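Local coordinates for uncharacterized protein (Bacteroides caccae, PDB 4L7A) that is of unknown function but probably acts as a zinc-dependent metallopeptidase, cleaving peptide bonds, at residues Y77-G82 against A256-E261; K104-L109 against N135-K140; D161-G166 against I229-A234. One frame throughout, in Å; residues are numbered along the deposited sequence.

Contact 1 (Y77-G82 against A256-E261); sequences YDEVGG and ARRTNE
E79, close to the C-terminal end of helix 59-81, meets R257 and R258 of helix 248-260 through a salt-bridge network. Two residues earlier, Y77 turns to the other side of its helix, its OH hydrogen-bonded to ND1 of H143 on helix 131-153. E79 then reaches across with its chain extended and CG anti to the backbone N (chi1 -167°). R257 takes the carboxylate end-on in a bidentate pair, its planar group only 18° from the carboxylate plane. NH2 of R257 lies 3.0 Å from OE1 of E79, and NH1 of R257 is the same 3.0 Å from OE2 of E79, both on syn lone pairs. The network thus clamps two helices far apart in sequence, E261 extending it by accepting from NE of R257 at OE2 (3.2 Å). R258 approaches side-on, its guanidinium turned 58° from the carboxylate: its NH2 meets OE1 of E79 nearly along the C-O axis at 2.9 Å, and its NE is 3.1 Å from that same oxygen, which therefore accepts three N-H groups. NH1 of R258 pairs with E75 and with the carbonyl of H71. At G82 the chain leaves the helix with positive phi and sits at the N-cap position of helix 83-88.

Contact 2 (K104-L109 against N135-K140); sequences KGTYTL and NEYYFK
T106 sits against Y137 and Y138 where the chain enters strand 107-112, the antiparallel edge strand of the mixed sheet, beside helix 131-153. This is consistent with the zincin fold, in which an antiparallel edge strand borders the active-site cleft, and the HExxH pattern lies about two turns further along this helix. The polar link is one hydrogen bond, from OG1 of T106 to the carbonyl O of Y137 (2.6 Å), on a lone pair in the carbonyl plane. T106 places OG1 between its backbone N and carbonyl carbon (chi1 49°), directing the hydroxyl at the helix. The acceptor lies in a pi-type turn, marked by the bond from K140 N to N135 O (3.1 Å). Beside the bond, CG2 of T106 meets the Y137 ring obliquely, 3.7 Å from CD1. A valine here, lacking the hydroxyl, would probably leave the Y137 carbonyl short of this donor and the loop held there by nonpolar contacts. Y138, whose OH is bonded to the carbonyl of Y121 in strand 115-122, has CB of Y137 over the centre of one face. The carbonyl O of T106 lies at the edge of that ring, in its plane, 3.3 Å from CE1 of Y138.

Contact 3 (D161-G166 against I229-A234); sequences DKISAG and IDQKLA
K232 starts with CG beside its backbone N (chi1 -70°) and then runs fully extended, carrying its ammonium to S164, whose OG is likewise turned anti to its own carbonyl carbon. Q231 takes the other course: CG anti to the backbone N (chi1 179°) and an extended chain that brings the amide over to I163. The isoleucine lies between these two side chains. Its CG1 lies 3.6 Å from NE2 of Q231 and its CD1 is 3.8 Å from the same nitrogen, both carbons over one face of the Q231 amide as the side chains come from opposite directions. K232 instead slides past I163 in the opposite sense, its CE 3.9 Å from CG2 of I163. These are van der Waals contacts; the one hydrogen bond across the segments lies at the end, where NZ of K232 donates to OG of S164 at 2.8 Å. That nitrogen is also held by a salt bridge to D198 and by the carbonyl O of G185. Three acceptors thus grip the buried ammonium, and the nearby carboxylate probably helps keep it charged. F186 packs on both S164 and K232. The short, weakly bonded helix 160-163 and the loop after it are fastened to the middle of the long helix 211-244, while D198 brings in helix 195-208 and G185 the loop leading towards it.

How the contacts relate
Contacts 2 and 3 follow one another along the chain, and both are nested inside the loop closed by contact 1. Contact 2 is 20 Å from contact 1, centre to centre, and their nearest atoms are about 5 Å apart. Both reach helix 131-153, which probably supplies zinc ligands through its HExxH pattern: contact 2 directly, just before that pattern, and contact 1 through the bond between Y77 and H143. Contact 3 is peripheral, its centre 27 Å from that of contact 1 and 26 Å from that of contact 2. Helix 195-208 bridges contacts 2 and 3, through E201 to K140 and through the acid that holds K232.

Contact 1 (Y77-G82 against A256-E261)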
ATOM      1  N   TYR A  77       2.806  -9.952  -4.925  1.00 22.02           N
ATOM      2  CA  TYR A  77       3.423  -9.471  -6.137  1.00 21.40           C
ATOM      3  C   TYR A  77       4.339 -10.551  -6.724  1.00 22.59           C
ATOM      4  O   TYR A  77       4.293 -10.775  -7.933  1.00 22.92           O
ATOM      5  CB  TYR A  77       4.189  -8.184  -5.868  1.00 19.81           C
ATOM      6  CG  TYR A  77       3.357  -6.899  -5.776  1.00 18.95           C
ATOM      7  CD1 TYR A  77       2.021  -6.900  -5.386  1.00 19.33           C
ATOM      8  CD2 TYR A  77       3.953  -5.646  -6.062  1.00 19.33           C
ATOM      9  CE1 TYR A  77       1.266  -5.680  -5.308  1.00 18.76           C
ATOM     10  CE2 TYR A  77       3.258  -4.468  -5.959  1.00 19.04           C
ATOM     11  CZ  TYR A  77       1.907  -4.482  -5.594  1.00 17.77           C
ATOM     12  OH  TYR A  77       1.257  -3.304  -5.549  1.00 16.50           O
ATOM     13  N   ASP A  78       5.116 -11.238  -5.882  1.00 23.68           N
ATOM     14  CA  ASP A  78       5.977 -12.300  -6.376  1.00 26.02           C
ATOM     15  C   ASP A  78       5.135 -13.397  -6.996  1.00 27.16           C
ATOM     16  O   ASP A  78       5.422 -13.825  -8.088  1.00 27.06           O
ATOM     17  CB  ASP A  78       6.810 -12.973  -5.274  1.00 28.13           C
ATOM     18  CG  ASP A  78       7.951 -12.122  -4.768  1.00 28.73           C
ATOM     19  OD1 ASP A  78       8.353 -11.148  -5.441  1.00 29.14           O
ATOM     20  OD2 ASP A  78       8.476 -12.477  -3.677  1.00 30.54           O
ATOM     21  N   GLU A  79       4.088 -13.836  -6.298  1.00 28.17           N
ATOM     22  CA  GLU A  79       3.241 -14.920  -6.792  1.00 28.40           C
ATOM     23  C   GLU A  79       2.640 -14.633  -8.174  1.00 27.49           C
ATOM     24  O   GLU A  79       2.563 -15.501  -9.022  1.00 25.59           O
ATOM     25  CB  GLU A  79       2.101 -15.179  -5.802  1.00 27.72           C
ATOM     26  CG  GLU A  79       1.342 -16.464  -6.037  1.00 29.18           C
ATOM     27  CD  GLU A  79       0.219 -16.666  -5.005  1.00 29.69           C
ATOM     28  OE1 GLU A  79       0.403 -16.473  -3.782  1.00 29.58           O
ATOM     29  OE2 GLU A  79      -0.876 -16.992  -5.438  1.00 29.84           O
ATOM     30  N   VAL A  80       2.181 -13.412  -8.394  1.00 27.13           N
ATOM     31  CA  VAL A  80       1.522 -13.112  -9.652  1.00 25.79           C
ATOM     32  C   VAL A  80       2.436 -12.540 -10.723  1.00 26.98           C
ATOM     33  O   VAL A  80       2.255 -12.857 -11.882  1.00 25.99           O
ATOM     34  CB  VAL A  80       0.352 -12.190  -9.406  1.00 24.97           C
ATOM     35  CG1 VAL A  80      -0.370 -11.858 -10.724  1.00 24.87           C
ATOM     36  CG2 VAL A  80      -0.613 -12.900  -8.438  1.00 23.34           C
ATOM     37  N   GLY A  81       3.386 -11.676 -10.365  1.00 26.11           N
ATOM     38  CA  GLY A  81       4.231 -11.007 -11.385  1.00 25.41           C
ATOM     39  C   GLY A  81       5.678 -11.473 -11.448  1.00 26.35           C
ATOM     40  O   GLY A  81       6.380 -11.150 -12.369  1.00 26.63           O
ATOM     41  N   GLY A  82       6.138 -12.220 -10.451  1.00 27.17           N
ATOM     42  CA  GLY A  82       7.534 -12.629 -10.415  1.00 27.77           C
ATOM     43  C   GLY A  82       8.364 -11.599  -9.661  1.00 28.31           C
ATOM     44  O   GLY A  82       7.950 -10.457  -9.462  1.00 26.76           O
ATOM     45  N   ALA A 256      -6.303 -10.679  -1.444  1.00 21.07           N
ATOM     46  CA  ALA A 256      -7.381 -11.016  -0.539  1.00 21.87           C
ATOM     47  C   ALA A 256      -7.168 -12.359   0.191  1.00 23.50           C
ATOM     48  O   ALA A 256      -7.452 -12.468   1.393  1.00 24.68           O
ATOM     49  CB  ALA A 256      -8.742 -11.037  -1.271  1.00 22.74           C
ATOM     50  N   ARG A 257      -6.673 -13.368  -0.511  1.00 24.52           N
ATOM     51  CA  ARG A 257      -6.427 -14.647   0.108  1.00 25.37           C
ATOM     52  C   ARG A 257      -5.360 -14.476   1.171  1.00 25.67           C
ATOM     53  O   ARG A 257      -5.460 -15.014   2.283  1.00 25.00           O
ATOM     54  CB  ARG A 257      -5.948 -15.656  -0.937  1.00 26.93           C
ATOM     55  CG  ARG A 257      -5.949 -17.069  -0.478  1.00 27.58           C
ATOM     56  CD  ARG A 257      -5.097 -17.996  -1.370  1.00 28.32           C
ATOM     57  NE  ARG A 257      -3.665 -17.812  -1.132  1.00 26.52           N
ATOM     58  CZ  ARG A 257      -2.737 -17.489  -2.034  1.00 26.73           C
ATOM     59  NH1 ARG A 257      -3.010 -17.281  -3.304  1.00 27.71           N
ATOM     60  NH2 ARG A 257      -1.480 -17.394  -1.656  1.00 27.45           N
ATOM     61  N   ARG A 258      -4.323 -13.730   0.828  1.00 24.60           N
ATOM     62  CA  ARG A 258      -3.213 -13.546   1.763  1.00 24.06           C
ATOM     63  C   ARG A 258      -3.555 -12.732   3.019  1.00 22.92           C
ATOM     64  O   ARG A 258      -3.169 -13.114   4.127  1.00 22.16           O
ATOM     65  CB  ARG A 258      -1.996 -12.998   1.026  1.00 23.82           C
ATOM     66  CG  ARG A 258      -1.270 -14.074   0.215  1.00 23.30           C
ATOM     67  CD  ARG A 258      -0.338 -13.430  -0.768  1.00 23.48           C
ATOM     68  NE  ARG A 258       0.453 -14.467  -1.411  1.00 23.63           N
ATOM     69  CZ  ARG A 258       1.492 -15.064  -0.855  1.00 23.51           C
ATOM     70  NH1 ARG A 258       1.938 -14.702   0.345  1.00 23.31           N
ATOM     71  NH2 ARG A 258       2.098 -16.025  -1.522  1.00 23.78           N
ATOM     72  N   THR A 259      -4.308 -11.664   2.875  1.00 23.81           N
ATOM     73  CA  THR A 259      -4.693 -10.860   4.057  1.00 25.30           C
ATOM     74  C   THR A 259      -5.688 -11.630   4.950  1.00 26.75           C
ATOM     75  O   THR A 259      -5.728 -11.401   6.150  1.00 28.13           O
ATOM     76  CB  THR A 259      -5.293  -9.492   3.698  1.00 25.23           C
ATOM     77  OG1 THR A 259      -6.320  -9.644   2.737  1.00 25.39           O
ATOM     78  CG2 THR A 259      -4.273  -8.596   3.108  1.00 26.04           C
ATOM     79  N   ASN A 260      -6.429 -12.577   4.395  1.00 27.95           N
ATOM     80  CA  ASN A 260      -7.244 -13.461   5.255  1.00 32.14           C
ATOM     81  C   ASN A 260      -6.473 -14.546   5.973  1.00 31.15           C
ATOM     82  O   ASN A 260      -7.010 -15.168   6.853  1.00 31.98           O
ATOM     83  CB  ASN A 260      -8.351 -14.156   4.476  1.00 36.18           C
ATOM     84  CG  ASN A 260      -9.571 -13.279   4.297  1.00 43.03           C
ATOM     85  OD1 ASN A 260      -9.815 -12.305   5.054  1.00 44.76           O
ATOM     86  ND2 ASN A 260     -10.351 -13.598   3.266  1.00 46.11           N
ATOM     87  N   GLU A 261      -5.229 -14.767   5.567  1.00 29.87           N
ATOM     88  CA  GLU A 261      -4.329 -15.761   6.146  1.00 29.86           C
ATOM     89  C   GLU A 261      -3.458 -15.191   7.264  1.00 27.80           C
ATOM     90  O   GLU A 261      -2.643 -15.918   7.827  1.00 29.36           O
ATOM     91  CB  GLU A 261      -3.364 -16.269   5.066  1.00 31.24           C
ATOM     92  CG  GLU A 261      -3.976 -17.261   4.161  1.00 33.84           C
ATOM     93  CD  GLU A 261      -3.147 -17.534   2.923  1.00 34.23           C
ATOM     94  OE1 GLU A 261      -1.979 -17.061   2.808  1.00 36.52           O
ATOM     95  OE2 GLU A 261      -3.699 -18.194   2.044  1.00 32.93           O
TER

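Contact 2 (K104-L109 against N135-K140)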
ATOM      1  N   LYS A 104      -3.238  10.752  14.384  1.00 44.66           N
ATOM      2  CA  LYS A 104      -2.397  11.676  13.598  1.00 47.21           C
ATOM      3  C   LYS A 104      -1.921  11.032  12.283  1.00 42.51           C
ATOM      4  O   LYS A 104      -0.807  11.299  11.875  1.00 46.38           O
ATOM      5  CB  LYS A 104      -1.088  12.031  14.326  1.00 48.96           C
ATOM      6  CG  LYS A 104      -1.190  12.486  15.741  1.00 53.95           C
ATOM      7  CD  LYS A 104      -1.578  13.898  15.846  1.00 55.38           C
ATOM      8  CE  LYS A 104      -1.060  14.475  17.130  1.00 60.31           C
ATOM      9  NZ  LYS A 104      -1.882  15.670  17.463  1.00 64.72           N
ATOM     10  N   GLY A 105      -2.690  10.150  11.663  1.00 37.49           N
ATOM     11  CA  GLY A 105      -2.191   9.444  10.468  1.00 33.97           C
ATOM     12  C   GLY A 105      -1.260   8.276  10.726  1.00 29.39           C
ATOM     13  O   GLY A 105      -0.664   8.187  11.765  1.00 27.11           O
ATOM     14  N   THR A 106      -1.142   7.364   9.774  1.00 25.48           N
ATOM     15  CA  THR A 106      -0.434   6.125  10.007  1.00 21.72           C
ATOM     16  C   THR A 106       0.777   5.883   9.117  1.00 21.01           C
ATOM     17  O   THR A 106       1.374   4.810   9.165  1.00 21.03           O
ATOM     18  CB  THR A 106      -1.424   5.019   9.796  1.00 22.05           C
ATOM     19  OG1 THR A 106      -2.090   5.242   8.542  1.00 19.44           O
ATOM     20  CG2 THR A 106      -2.461   5.034  10.940  1.00 23.38           C
ATOM     21  N   TYR A 107       1.127   6.849   8.271  1.00 19.70           N
ATOM     22  CA  TYR A 107       2.255   6.728   7.358  1.00 18.79           C
ATOM     23  C   TYR A 107       2.772   8.118   6.986  1.00 18.43           C
ATOM     24  O   TYR A 107       2.030   9.117   7.090  1.00 18.51           O
ATOM     25  CB  TYR A 107       1.854   5.985   6.058  1.00 18.00           C
ATOM     26  CG  TYR A 107       1.000   6.836   5.139  1.00 18.22           C
ATOM     27  CD1 TYR A 107      -0.389   6.984   5.342  1.00 18.12           C
ATOM     28  CD2 TYR A 107       1.588   7.592   4.133  1.00 17.69           C
ATOM     29  CE1 TYR A 107      -1.157   7.840   4.513  1.00 17.56           C
ATOM     30  CE2 TYR A 107       0.812   8.448   3.298  1.00 18.01           C
ATOM     31  CZ  TYR A 107      -0.530   8.574   3.498  1.00 17.37           C
ATOM     32  OH  TYR A 107      -1.209   9.458   2.635  1.00 17.48           O
ATOM     33  N   THR A 108       4.034   8.151   6.564  1.00 18.77           N
ATOM     34  CA  THR A 108       4.534   9.218   5.726  1.00 20.13           C
ATOM     35  C   THR A 108       5.357   8.654   4.610  1.00 20.66           C
ATOM     36  O   THR A 108       5.701   7.458   4.612  1.00 23.22           O
ATOM     37  CB  THR A 108       5.396  10.260   6.452  1.00 21.53           C
ATOM     38  OG1 THR A 108       6.575   9.623   6.964  1.00 21.24           O
ATOM     39  CG2 THR A 108       4.632  10.862   7.551  1.00 22.42           C
ATOM     40  N   LEU A 109       5.612   9.519   3.622  1.00 19.85           N
ATOM     41  CA  LEU A 109       6.355   9.202   2.433  1.00 20.49           C
ATOM     42  C   LEU A 109       7.487  10.173   2.263  1.00 20.10           C
ATOM     43  O   LEU A 109       7.381  11.339   2.627  1.00 22.10           O
ATOM     44  CB  LEU A 109       5.455   9.325   1.222  1.00 21.11           C
ATOM     45  CG  LEU A 109       4.171   8.527   1.282  1.00 20.41           C
ATOM     46  CD1 LEU A 109       3.282   8.932   0.071  1.00 21.24           C
ATOM     47  CD2 LEU A 109       4.424   7.013   1.275  1.00 19.54           C
ATOM     48  N   ASN A 135      -5.682  -2.252   5.559  1.00 19.42           N
ATOM     49  CA  ASN A 135      -5.769  -1.575   4.242  1.00 20.43           C
ATOM     50  C   ASN A 135      -5.942  -0.066   4.435  1.00 19.43           C
ATOM     51  O   ASN A 135      -5.272   0.746   3.781  1.00 18.94           O
ATOM     52  CB  ASN A 135      -6.893  -2.182   3.424  1.00 20.54           C
ATOM     53  CG  ASN A 135      -6.517  -3.518   2.860  1.00 22.90           C
ATOM     54  OD1 ASN A 135      -5.325  -3.795   2.675  1.00 23.99           O
ATOM     55  ND2 ASN A 135      -7.520  -4.346   2.504  1.00 25.82           N
ATOM     56  N   GLU A 136      -6.798   0.309   5.355  1.00 19.62           N
ATOM     57  CA  GLU A 136      -7.010   1.744   5.547  1.00 23.14           C
ATOM     58  C   GLU A 136      -5.690   2.428   6.018  1.00 21.82           C
ATOM     59  O   GLU A 136      -5.339   3.438   5.500  1.00 22.91           O
ATOM     60  CB  GLU A 136      -8.144   1.993   6.519  1.00 26.12           C
ATOM     61  CG  GLU A 136      -8.447   3.437   6.780  1.00 31.02           C
ATOM     62  CD  GLU A 136      -9.332   3.654   8.055  1.00 36.08           C
ATOM     63  OE1 GLU A 136      -9.928   2.701   8.616  1.00 39.18           O
ATOM     64  OE2 GLU A 136      -9.429   4.804   8.493  1.00 42.54           O
ATOM     65  N   TYR A 137      -4.972   1.849   6.970  1.00 20.10           N
ATOM     66  CA  TYR A 137      -3.852   2.504   7.552  1.00 20.36           C
ATOM     67  C   TYR A 137      -2.603   2.462   6.676  1.00 19.07           C
ATOM     68  O   TYR A 137      -1.796   3.368   6.739  1.00 18.20           O
ATOM     69  CB  TYR A 137      -3.483   1.810   8.888  1.00 21.96           C
ATOM     70  CG  TYR A 137      -4.518   1.854   9.978  1.00 25.05           C
ATOM     71  CD1 TYR A 137      -5.392   2.931  10.103  1.00 27.59           C
ATOM     72  CD2 TYR A 137      -4.632   0.808  10.907  1.00 28.12           C
ATOM     73  CE1 TYR A 137      -6.365   2.965  11.122  1.00 31.12           C
ATOM     74  CE2 TYR A 137      -5.609   0.839  11.930  1.00 30.32           C
ATOM     75  CZ  TYR A 137      -6.449   1.927  12.034  1.00 31.21           C
ATOM     76  OH  TYR A 137      -7.421   1.967  13.014  1.00 36.98           O
ATOM     77  N   TYR A 138      -2.430   1.370   5.928  1.00 17.86           N
ATOM     78  CA  TYR A 138      -1.173   1.026   5.331  1.00 18.02           C
ATOM     79  C   TYR A 138      -1.226   0.542   3.908  1.00 18.16           C
ATOM     80  O   TYR A 138      -0.537   1.128   3.098  1.00 18.80           O
ATOM     81  CB  TYR A 138      -0.443  -0.055   6.113  1.00 18.74           C
ATOM     82  CG  TYR A 138      -0.237   0.192   7.581  1.00 19.00           C
ATOM     83  CD1 TYR A 138       0.315   1.389   8.052  1.00 19.08           C
ATOM     84  CD2 TYR A 138      -0.552  -0.778   8.489  1.00 20.24           C
ATOM     85  CE1 TYR A 138       0.527   1.614   9.420  1.00 18.93           C
ATOM     86  CE2 TYR A 138      -0.321  -0.609   9.856  1.00 21.10           C
ATOM     87  CZ  TYR A 138       0.211   0.607  10.329  1.00 22.01           C
ATOM     88  OH  TYR A 138       0.431   0.751  11.691  1.00 20.85           O
ATOM     89  N   PHE A 139      -1.991  -0.517   3.588  1.00 18.38           N
ATOM     90  CA  PHE A 139      -1.745  -1.163   2.307  1.00 18.56           C
ATOM     91  C   PHE A 139      -2.305  -0.386   1.129  1.00 19.00           C
ATOM     92  O   PHE A 139      -1.710  -0.384   0.070  1.00 17.04           O
ATOM     93  CB  PHE A 139      -2.285  -2.595   2.246  1.00 20.07           C
ATOM     94  CG  PHE A 139      -1.527  -3.549   3.085  1.00 21.26           C
ATOM     95  CD1 PHE A 139      -0.184  -3.752   2.867  1.00 23.03           C
ATOM     96  CD2 PHE A 139      -2.156  -4.273   4.051  1.00 22.10           C
ATOM     97  CE1 PHE A 139       0.539  -4.611   3.695  1.00 26.37           C
ATOM     98  CE2 PHE A 139      -1.467  -5.151   4.835  1.00 24.99           C
ATOM     99  CZ  PHE A 139      -0.122  -5.302   4.681  1.00 25.21           C
ATOM    100  N   LYS A 140      -3.453   0.266   1.307  1.00 19.51           N
ATOM    101  CA  LYS A 140      -4.020   1.079   0.212  1.00 20.06           C
ATOM    102  C   LYS A 140      -2.991   2.101  -0.316  1.00 19.04           C
ATOM    103  O   LYS A 140      -2.704   2.186  -1.525  1.00 16.05           O
ATOM    104  CB  LYS A 140      -5.331   1.745   0.643  1.00 21.38           C
ATOM    105  CG  LYS A 140      -5.732   3.006  -0.111  1.00 24.48           C
ATOM    106  CD  LYS A 140      -6.270   2.604  -1.442  1.00 25.84           C
ATOM    107  CE  LYS A 140      -6.456   3.817  -2.386  1.00 28.33           C
ATOM    108  NZ  LYS A 140      -7.014   5.023  -1.732  1.00 29.06           N
TER

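Contact 3 (D161-G166 against I229-A234)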
ATOM      1  N   ASP A 161      -5.984   9.713 -19.657  1.00 24.73           N
ATOM      2  CA  ASP A 161      -6.150  11.081 -19.244  1.00 26.98           C
ATOM      3  C   ASP A 161      -7.362  11.732 -19.843  1.00 29.17           C
ATOM      4  O   ASP A 161      -7.911  12.645 -19.247  1.00 30.74           O
ATOM      5  CB  ASP A 161      -4.934  11.890 -19.654  1.00 29.02           C
ATOM      6  CG  ASP A 161      -3.679  11.498 -18.892  1.00 29.34           C
ATOM      7  OD1 ASP A 161      -3.657  10.539 -18.118  1.00 32.32           O
ATOM      8  OD2 ASP A 161      -2.648  12.135 -19.077  1.00 35.49           O
ATOM      9  N   LYS A 162      -7.790  11.295 -21.018  1.00 30.09           N
ATOM     10  CA  LYS A 162      -8.932  11.937 -21.656  1.00 35.45           C
ATOM     11  C   LYS A 162     -10.261  11.516 -21.068  1.00 34.94           C
ATOM     12  O   LYS A 162     -11.246  12.254 -21.188  1.00 34.12           O
ATOM     13  CB  LYS A 162      -9.021  11.572 -23.141  1.00 38.01           C
ATOM     14  CG  LYS A 162      -7.867  12.026 -23.947  1.00 41.86           C
ATOM     15  CD  LYS A 162      -8.089  11.560 -25.370  1.00 46.07           C
ATOM     16  CE  LYS A 162      -6.947  11.952 -26.267  1.00 48.74           C
ATOM     17  NZ  LYS A 162      -7.311  11.518 -27.651  1.00 52.72           N
ATOM     18  N   ILE A 163     -10.305  10.320 -20.483  1.00 30.13           N
ATOM     19  CA  ILE A 163     -11.578   9.741 -20.076  1.00 30.45           C
ATOM     20  C   ILE A 163     -12.393  10.724 -19.205  1.00 28.05           C
ATOM     21  O   ILE A 163     -13.554  10.972 -19.483  1.00 27.23           O
ATOM     22  CB  ILE A 163     -11.403   8.404 -19.366  1.00 29.92           C
ATOM     23  CG1 ILE A 163     -10.878   7.372 -20.368  1.00 30.78           C
ATOM     24  CG2 ILE A 163     -12.731   7.896 -18.831  1.00 31.00           C
ATOM     25  CD1 ILE A 163     -10.302   6.157 -19.741  1.00 29.88           C
ATOM     26  N   SER A 164     -11.773  11.326 -18.220  1.00 26.51           N
ATOM     27  CA  SER A 164     -12.482  12.261 -17.342  1.00 26.61           C
ATOM     28  C   SER A 164     -12.000  13.701 -17.497  1.00 27.27           C
ATOM     29  O   SER A 164     -12.165  14.500 -16.600  1.00 28.01           O
ATOM     30  CB  SER A 164     -12.324  11.816 -15.903  1.00 26.34           C
ATOM     31  OG  SER A 164     -13.021  10.623 -15.605  1.00 25.22           O
ATOM     32  N   ALA A 165     -11.396  14.038 -18.636  1.00 29.97           N
ATOM     33  CA  ALA A 165     -10.967  15.443 -18.928  1.00 30.85           C
ATOM     34  C   ALA A 165     -12.128  16.380 -18.706  1.00 28.90           C
ATOM     35  O   ALA A 165     -13.204  16.141 -19.152  1.00 27.88           O
ATOM     36  CB  ALA A 165     -10.453  15.596 -20.392  1.00 31.06           C
ATOM     37  N   GLY A 166     -11.919  17.441 -17.970  1.00 29.68           N
ATOM     38  CA  GLY A 166     -13.013  18.347 -17.697  1.00 29.03           C
ATOM     39  C   GLY A 166     -13.525  18.177 -16.286  1.00 30.00           C
ATOM     40  O   GLY A 166     -14.069  19.106 -15.747  1.00 30.43           O
ATOM     41  N   ILE A 229     -15.890   4.131 -14.711  1.00 22.77           N
ATOM     42  CA  ILE A 229     -15.033   3.322 -13.873  1.00 23.66           C
ATOM     43  C   ILE A 229     -14.675   2.008 -14.579  1.00 26.24           C
ATOM     44  O   ILE A 229     -13.493   1.603 -14.563  1.00 22.93           O
ATOM     45  CB  ILE A 229     -15.618   3.086 -12.527  1.00 24.20           C
ATOM     46  CG1 ILE A 229     -15.697   4.409 -11.789  1.00 25.13           C
ATOM     47  CG2 ILE A 229     -14.735   2.143 -11.695  1.00 25.31           C
ATOM     48  CD1 ILE A 229     -16.505   4.363 -10.529  1.00 26.05           C
ATOM     49  N   ASP A 230     -15.665   1.379 -15.222  1.00 24.89           N
ATOM     50  CA  ASP A 230     -15.415   0.171 -15.985  1.00 28.20           C
ATOM     51  C   ASP A 230     -14.345   0.390 -17.073  1.00 27.17           C
ATOM     52  O   ASP A 230     -13.424  -0.398 -17.216  1.00 24.98           O
ATOM     53  CB  ASP A 230     -16.715  -0.350 -16.621  1.00 33.27           C
ATOM     54  CG  ASP A 230     -17.675  -0.966 -15.571  1.00 37.58           C
ATOM     55  OD1 ASP A 230     -17.173  -1.504 -14.553  1.00 41.10           O
ATOM     56  OD2 ASP A 230     -18.910  -0.927 -15.786  1.00 47.69           O
ATOM     57  N   GLN A 231     -14.440   1.493 -17.792  1.00 26.06           N
ATOM     58  CA  GLN A 231     -13.480   1.774 -18.849  1.00 27.01           C
ATOM     59  C   GLN A 231     -12.046   1.978 -18.295  1.00 24.94           C
ATOM     60  O   GLN A 231     -11.070   1.455 -18.857  1.00 22.72           O
ATOM     61  CB  GLN A 231     -13.944   3.012 -19.609  1.00 29.83           C
ATOM     62  CG  GLN A 231     -13.015   3.404 -20.705  1.00 33.10           C
ATOM     63  CD  GLN A 231     -13.486   4.654 -21.410  1.00 36.12           C
ATOM     64  OE1 GLN A 231     -14.520   5.210 -21.094  1.00 36.55           O
ATOM     65  NE2 GLN A 231     -12.737   5.073 -22.391  1.00 40.15           N
ATOM     66  N   LYS A 232     -11.933   2.742 -17.205  1.00 21.73           N
ATOM     67  CA  LYS A 232     -10.655   2.963 -16.537  1.00 21.53           C
ATOM     68  C   LYS A 232     -10.035   1.671 -16.052  1.00 21.76           C
ATOM     69  O   LYS A 232      -8.830   1.378 -16.292  1.00 21.97           O
ATOM     70  CB  LYS A 232     -10.833   3.933 -15.344  1.00 20.87           C
ATOM     71  CG  LYS A 232     -11.118   5.337 -15.808  1.00 20.41           C
ATOM     72  CD  LYS A 232     -11.358   6.294 -14.635  1.00 19.67           C
ATOM     73  CE  LYS A 232     -11.469   7.696 -15.115  1.00 20.31           C
ATOM     74  NZ  LYS A 232     -11.804   8.669 -13.981  1.00 20.53           N
ATOM     75  N   LEU A 233     -10.858   0.854 -15.407  1.00 21.22           N
ATOM     76  CA  LEU A 233     -10.362  -0.432 -14.903  1.00 21.12           C
ATOM     77  C   LEU A 233      -9.931  -1.365 -16.010  1.00 21.64           C
ATOM     78  O   LEU A 233      -8.929  -2.070 -15.857  1.00 20.56           O
ATOM     79  CB  LEU A 233     -11.393  -1.095 -14.005  1.00 21.03           C
ATOM     80  CG  LEU A 233     -11.063  -2.487 -13.493  1.00 21.20           C
ATOM     81  CD1 LEU A 233      -9.914  -2.470 -12.502  1.00 20.83           C
ATOM     82  CD2 LEU A 233     -12.309  -3.116 -12.827  1.00 24.26           C
ATOM     83  N   ALA A 234     -10.662  -1.388 -17.131  1.00 22.88           N
ATOM     84  CA  ALA A 234     -10.261  -2.257 -18.218  1.00 23.94           C
ATOM     85  C   ALA A 234      -8.905  -1.798 -18.756  1.00 24.18           C
ATOM     86  O   ALA A 234      -8.012  -2.610 -19.066  1.00 24.26           O
ATOM     87  CB  ALA A 234     -11.275  -2.258 -19.297  1.00 25.76           C
TER